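Local coordinates for protein N-acetylmuramoyl-L-alanine amidase XlyA (Bacillus subtilis, PDB 3RDR) that cleaves the amide link between N-acetylmuramoyl residues and L-amino acids of cell-wall peptidoglycan, here represented by its zinc-binding N-terminal catalytic domain, at residues T66-H71 and A112-K117; I95-C98 and D104-K107. All blocks are in the same frame, centred on the assembly; numbering follows the deposited sequence.

Interaction 1 of 2, residues T66-H71 and A112-K117; sequences TEIYQH and AQWLIK
In the T7-lysozyme-like fold of this amidase catalytic domain, a long helix (105-122) lies against one face of the mixed central sheet, and I68, on strand 68-70, reaches that helix at W114 and L115. The contact is wholly apolar, with no hydrogen bond passing between 66-71 and 112-117. A single methyl does the touching. CD1 of I68 comes to the six-membered end of the W114 indole, 3.7 Å from CZ3 and 4.0 Å from CE3 of that ring. It sits at the ring edge, close to the indole plane, so this is an edge contact rather than a methyl laid over a face. The extended outer torsion of I68 (chi2 170°) carries CD1 away from the strand and across the gap, while the backbones stay well apart, 8.5 Å between the CA atoms of I68 and A112. On the helix, W114 has CG anti to its backbone N (chi1 165°), which turns the indole toward strand 68-70, so that its six-membered ring meets the end of the I68 side chain.

The neighbouring side chains belong to the same apolar layer. I7 of strand 7-9 and V5 touch both I68 and W114, and F61 of strand 61-63 touches both I68 and L115. Strand 68-70 itself is held in the sheet by backbone hydrogen bonds between I68 and both N6 and I8, and between Y69 and T62. L115 is buried and W114 partly exposed, which puts the indole at the margin of the layer. The methyl that meets W114 also packs against the first side-chain carbon of L115, with I68 CD1 4.1 Å from L115 CB.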
loop_
_atom_site.group_PDB
_atom_site.type_symbol
_atom_site.label_atom_id
_atom_site.label_comp_id
_atom_site.label_asym_id
_atom_site.label_seq_id
_atom_site.Cartn_x
_atom_site.Cartn_y
_atom_site.Cartn_z
ATOM N N THR A 66 14.435 -2.698 0.218
ATOM C CA THR A 66 14.958 -3.975 0.673
ATOM C C THR A 66 13.905 -5.063 0.848
ATOM O O THR A 66 14.085 -6.188 0.385
ATOM C CB THR A 66 15.704 -3.803 2.010
ATOM O OG1 THR A 66 16.712 -2.794 1.862
ATOM C CG2 THR A 66 16.364 -5.106 2.430
ATOM N N GLU A 67 12.804 -4.732 1.514
ATOM C CA GLU A 67 11.768 -5.726 1.758
ATOM C C GLU A 67 10.354 -5.171 1.768
ATOM O O GLU A 67 10.135 -3.983 1.542
ATOM C CB GLU A 67 12.050 -6.423 3.083
ATOM C CG GLU A 67 12.352 -5.453 4.203
ATOM C CD GLU A 67 12.902 -6.145 5.424
ATOM O OE1 GLU A 67 13.477 -7.244 5.268
ATOM O OE2 GLU A 67 12.776 -5.585 6.534
ATOM N N ILE A 68 9.404 -6.057 2.050
ATOM C CA ILE A 68 7.988 -5.718 2.093
ATOM C C ILE A 68 7.379 -6.262 3.380
ATOM O O ILE A 68 7.638 -7.405 3.757
ATOM C CB ILE A 68 7.236 -6.355 0.900
ATOM C CG1 ILE A 68 7.799 -5.831 -0.420
ATOM C CG2 ILE A 68 5.746 -6.053 0.994
ATOM C CD1 ILE A 68 7.285 -6.580 -1.632
ATOM N N TYR A 69 6.586 -5.436 4.055
ATOM C CA TYR A 69 5.912 -5.838 5.282
ATOM C C TYR A 69 4.410 -5.814 5.032
ATOM O O TYR A 69 3.905 -4.905 4.374
ATOM C CB TYR A 69 6.244 -4.883 6.435
ATOM C CG TYR A 69 7.426 -5.307 7.281
ATOM C CD1 TYR A 69 8.734 -5.219 6.791
ATOM C CD2 TYR A 69 7.237 -5.816 8.567
ATOM C CE1 TYR A 69 9.821 -5.629 7.564
ATOM C CE2 TYR A 69 8.317 -6.231 9.350
ATOM C CZ TYR A 69 9.604 -6.135 8.842
ATOM O OH TYR A 69 10.671 -6.551 9.608
ATOM N N GLN A 70 3.704 -6.819 5.547
ATOM C CA GLN A 70 2.251 -6.901 5.394
ATOM C C GLN A 70 1.641 -6.668 6.774
ATOM O O GLN A 70 1.968 -7.364 7.733
ATOM C CB GLN A 70 1.837 -8.273 4.862
ATOM C CG GLN A 70 0.401 -8.335 4.363
ATOM C CD GLN A 70 -0.025 -9.747 4.000
ATOM O OE1 GLN A 70 0.793 -10.561 3.583
ATOM N NE2 GLN A 70 -1.309 -10.036 4.144
ATOM N N HIS A 71 0.745 -5.693 6.858
ATOM C CA HIS A 71 0.122 -5.317 8.117
ATOM C C HIS A 71 -1.293 -5.850 8.293
ATOM O O HIS A 71 -1.833 -5.841 9.397
ATOM C CB HIS A 71 0.091 -3.791 8.210
ATOM C CG HIS A 71 1.331 -3.132 7.695
ATOM N ND1 HIS A 71 2.524 -3.146 8.386
ATOM C CD2 HIS A 71 1.570 -2.461 6.543
ATOM C CE1 HIS A 71 3.445 -2.509 7.682
ATOM N NE2 HIS A 71 2.891 -2.085 6.560
ATOM N N ALA A 112 7.732 -2.734 -5.680
ATOM C CA ALA A 112 6.292 -2.523 -5.627
ATOM C C ALA A 112 5.627 -3.028 -6.906
ATOM O O ALA A 112 4.517 -3.562 -6.867
ATOM C CB ALA A 112 5.986 -1.047 -5.426
ATOM N N GLN A 113 6.302 -2.849 -8.038
ATOM C CA GLN A 113 5.764 -3.304 -9.317
ATOM C C GLN A 113 5.733 -4.828 -9.328
ATOM O O GLN A 113 4.805 -5.434 -9.862
ATOM C CB GLN A 113 6.608 -2.759 -10.478
ATOM C CG GLN A 113 6.494 -1.249 -10.629
ATOM C CD GLN A 113 7.458 -0.666 -11.647
ATOM O OE1 GLN A 113 8.658 -0.920 -11.596
ATOM N NE2 GLN A 113 6.936 0.135 -12.566
ATOM N N TRP A 114 6.739 -5.450 -8.725
ATOM C CA TRP A 114 6.775 -6.905 -8.652
ATOM C C TRP A 114 5.600 -7.388 -7.800
ATOM O O TRP A 114 4.885 -8.318 -8.174
ATOM C CB TRP A 114 8.081 -7.388 -8.021
ATOM C CG TRP A 114 8.003 -8.828 -7.606
ATOM C CD1 TRP A 114 8.074 -9.924 -8.419
ATOM C CD2 TRP A 114 7.731 -9.323 -6.287
ATOM N NE1 TRP A 114 7.858 -11.070 -7.690
ATOM C CE2 TRP A 114 7.645 -10.731 -6.379
ATOM C CE3 TRP A 114 7.548 -8.714 -5.037
ATOM C CZ2 TRP A 114 7.383 -11.540 -5.268
ATOM C CZ3 TRP A 114 7.286 -9.519 -3.932
ATOM C CH2 TRP A 114 7.207 -10.917 -4.057
ATOM N N LEU A 115 5.414 -6.753 -6.648
ATOM C CA LEU A 115 4.323 -7.100 -5.743
ATOM C C LEU A 115 2.974 -6.954 -6.443
ATOM O O LEU A 115 2.125 -7.841 -6.369
ATOM C CB LEU A 115 4.354 -6.198 -4.504
ATOM C CG LEU A 115 3.177 -6.291 -3.525
ATOM C CD1 LEU A 115 3.096 -7.698 -2.947
ATOM C CD2 LEU A 115 3.352 -5.267 -2.404
ATOM N N ILE A 116 2.781 -5.831 -7.122
ATOM C CA ILE A 116 1.529 -5.575 -7.819
ATOM C C ILE A 116 1.251 -6.614 -8.902
ATOM O O ILE A 116 0.115 -7.062 -9.056
ATOM C CB ILE A 116 1.526 -4.157 -8.423
ATOM C CG1 ILE A 116 1.516 -3.126 -7.286
ATOM C CG2 ILE A 116 0.309 -3.963 -9.321
ATOM C CD1 ILE A 116 1.698 -1.700 -7.743
ATOM N N LYS A 117 2.281 -7.005 -9.648
ATOM C CA LYS A 117 2.112 -8.010 -10.695
ATOM C C LYS A 117 1.644 -9.322 -10.070
ATOM O O LYS A 117 0.749 -9.987 -10.589
ATOM C CB LYS A 117 3.433 -8.259 -11.432
ATOM C CG LYS A 117 3.374 -9.457 -12.375
ATOM C CD LYS A 117 4.689 -10.226 -12.392
ATOM C CE LYS A 117 5.711 -9.592 -13.321
ATOM N NZ LYS A 117 5.369 -9.818 -14.759
#

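Interaction 2 of 2, residues I95-C98 and D104-K107; sequences IEIC and DFAK
F105 turns its ring back toward strand 92-97 because CG stands opposite the backbone N (chi1 -168°), and I97 offers CG2 to that ring through a chi1 of -61°, which places this methyl anti to its own N. The two side chains meet at about a right angle where the strand and the first turn of helix 105-122, consecutive elements of the amidase fold, are joined by a short loop. The CG2 methyl of I97 lies 3.7 Å from F105 CE1, approaching the ring obliquely. An edge of the ring faces the main chain just past the strand: the carbonyl oxygen of C98 lies near the ring plane, 3.2 Å from F105 CD1 and 3.5 Å from F105 CE1. The carbonyl thus meets the hydrogen-bearing rim of the phenyl group, and its electrostatics are probably favourable there. The C98 side chain takes no part in this approach and packs on T62.

Further out, L145 touches both I97 and F105, as does N33 of strand 28-33, and K144 makes a cation-pi contact with the F105 ring. The F105 ring thus packs where the strand end, the helix start and the loop carrying K144 and L145 meet.

D104, directly before F105, is the helix N-cap, and its own backbone N is hydrogen-bonded to D65. Its carboxylate accepts from the backbone of the first turn: K107 N donates to D104 OD1 over 3.3 Å at an N-H...O angle of 155°, meeting that oxygen from above the carboxylate plane, 65° out of it.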
loop_
_atom_site.group_PDB
_atom_site.type_symbol
_atom_site.label_atom_id
_atom_site.label_comp_id
_atom_site.label_asym_id
_atom_site.label_seq_id
_atom_site.Cartn_x
_atom_site.Cartn_y
_atom_site.Cartn_z
ATOM N N ILE A 95 -1.239 -0.224 -0.884
ATOM C CA ILE A 95 0.215 -0.375 -0.887
ATOM C C ILE A 95 0.923 0.965 -0.696
ATOM O O ILE A 95 0.625 1.944 -1.385
ATOM C CB ILE A 95 0.743 -0.988 -2.221
ATOM C CG1 ILE A 95 0.182 -2.398 -2.428
ATOM C CG2 ILE A 95 2.268 -1.080 -2.187
ATOM C CD1 ILE A 95 -1.247 -2.424 -2.885
ATOM N N GLU A 96 1.862 1.006 0.243
ATOM C CA GLU A 96 2.627 2.223 0.490
ATOM C C GLU A 96 4.058 2.002 0.022
ATOM O O GLU A 96 4.635 0.938 0.258
ATOM C CB GLU A 96 2.627 2.577 1.983
ATOM C CG GLU A 96 1.406 3.360 2.452
ATOM C CD GLU A 96 1.506 4.855 2.156
ATOM O OE1 GLU A 96 2.405 5.262 1.387
ATOM O OE2 GLU A 96 0.674 5.625 2.686
ATOM N N ILE A 97 4.621 3.000 -0.648
ATOM C CA ILE A 97 6.000 2.925 -1.121
ATOM C C ILE A 97 6.793 3.960 -0.332
ATOM O O ILE A 97 6.446 5.138 -0.317
ATOM C CB ILE A 97 6.101 3.227 -2.633
ATOM C CG1 ILE A 97 5.282 2.200 -3.421
ATOM C CG2 ILE A 97 7.564 3.156 -3.087
ATOM C CD1 ILE A 97 5.305 2.416 -4.927
ATOM N N CYS A 98 7.855 3.510 0.331
ATOM C CA CYS A 98 8.684 4.386 1.157
ATOM C C CYS A 98 9.573 5.366 0.387
ATOM O O CYS A 98 9.919 5.138 -0.774
ATOM C CB CYS A 98 9.554 3.539 2.092
ATOM S SG CYS A 98 8.624 2.520 3.287
ATOM N N ASP A 104 16.655 3.378 -1.641
ATOM C CA ASP A 104 16.653 3.689 -3.070
ATOM C C ASP A 104 15.204 3.671 -3.567
ATOM O O ASP A 104 14.588 2.609 -3.654
ATOM C CB ASP A 104 17.470 2.630 -3.813
ATOM C CG ASP A 104 17.741 2.996 -5.258
ATOM O OD1 ASP A 104 16.847 3.559 -5.921
ATOM O OD2 ASP A 104 18.854 2.704 -5.738
ATOM N N PHE A 105 14.659 4.836 -3.898
ATOM C CA PHE A 105 13.277 4.910 -4.361
ATOM C C PHE A 105 13.038 4.106 -5.635
ATOM O O PHE A 105 11.990 3.473 -5.795
ATOM C CB PHE A 105 12.858 6.367 -4.591
ATOM C CG PHE A 105 11.373 6.546 -4.794
ATOM C CD1 PHE A 105 10.481 6.296 -3.754
ATOM C CD2 PHE A 105 10.865 6.945 -6.030
ATOM C CE1 PHE A 105 9.104 6.439 -3.937
ATOM C CE2 PHE A 105 9.487 7.091 -6.226
ATOM C CZ PHE A 105 8.606 6.838 -5.176
ATOM N N ALA A 106 14.011 4.132 -6.542
ATOM C CA ALA A 106 13.889 3.401 -7.797
ATOM C C ALA A 106 13.717 1.911 -7.534
ATOM O O ALA A 106 12.898 1.253 -8.175
ATOM C CB ALA A 106 15.127 3.639 -8.672
ATOM N N LYS A 107 14.492 1.390 -6.590
ATOM C CA LYS A 107 14.443 -0.020 -6.241
ATOM C C LYS A 107 13.223 -0.362 -5.384
ATOM O O LYS A 107 12.819 -1.521 -5.307
ATOM C CB LYS A 107 15.730 -0.418 -5.515
ATOM C CG LYS A 107 15.812 -1.890 -5.166
ATOM C CD LYS A 107 17.157 -2.491 -5.570
ATOM C CE LYS A 107 18.319 -1.868 -4.805
ATOM N NZ LYS A 107 19.630 -2.461 -5.217
#

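Overall arrangement
Both contacts pack helix 105-122 against the same sheet, interaction 2 at the start of the helix and interaction 1 further along, with centres 9 Å apart. Interaction 2 lies within the loop that interaction 1 closes along the chain. They touch directly: A112 CB is 3.6 Å from I97 CD1, and L115 CD2 is 4.3 Å from I95 CG1, so 92-97 and 68-70 share one apolar layer beneath the helix. The zinc ion, bound by H32, H133 and C141, is about 10 Å from the I97 side chain. Strand 28-33, which carries H32, pairs with 92-97 through I95 and I97, linking this layer to the metal site.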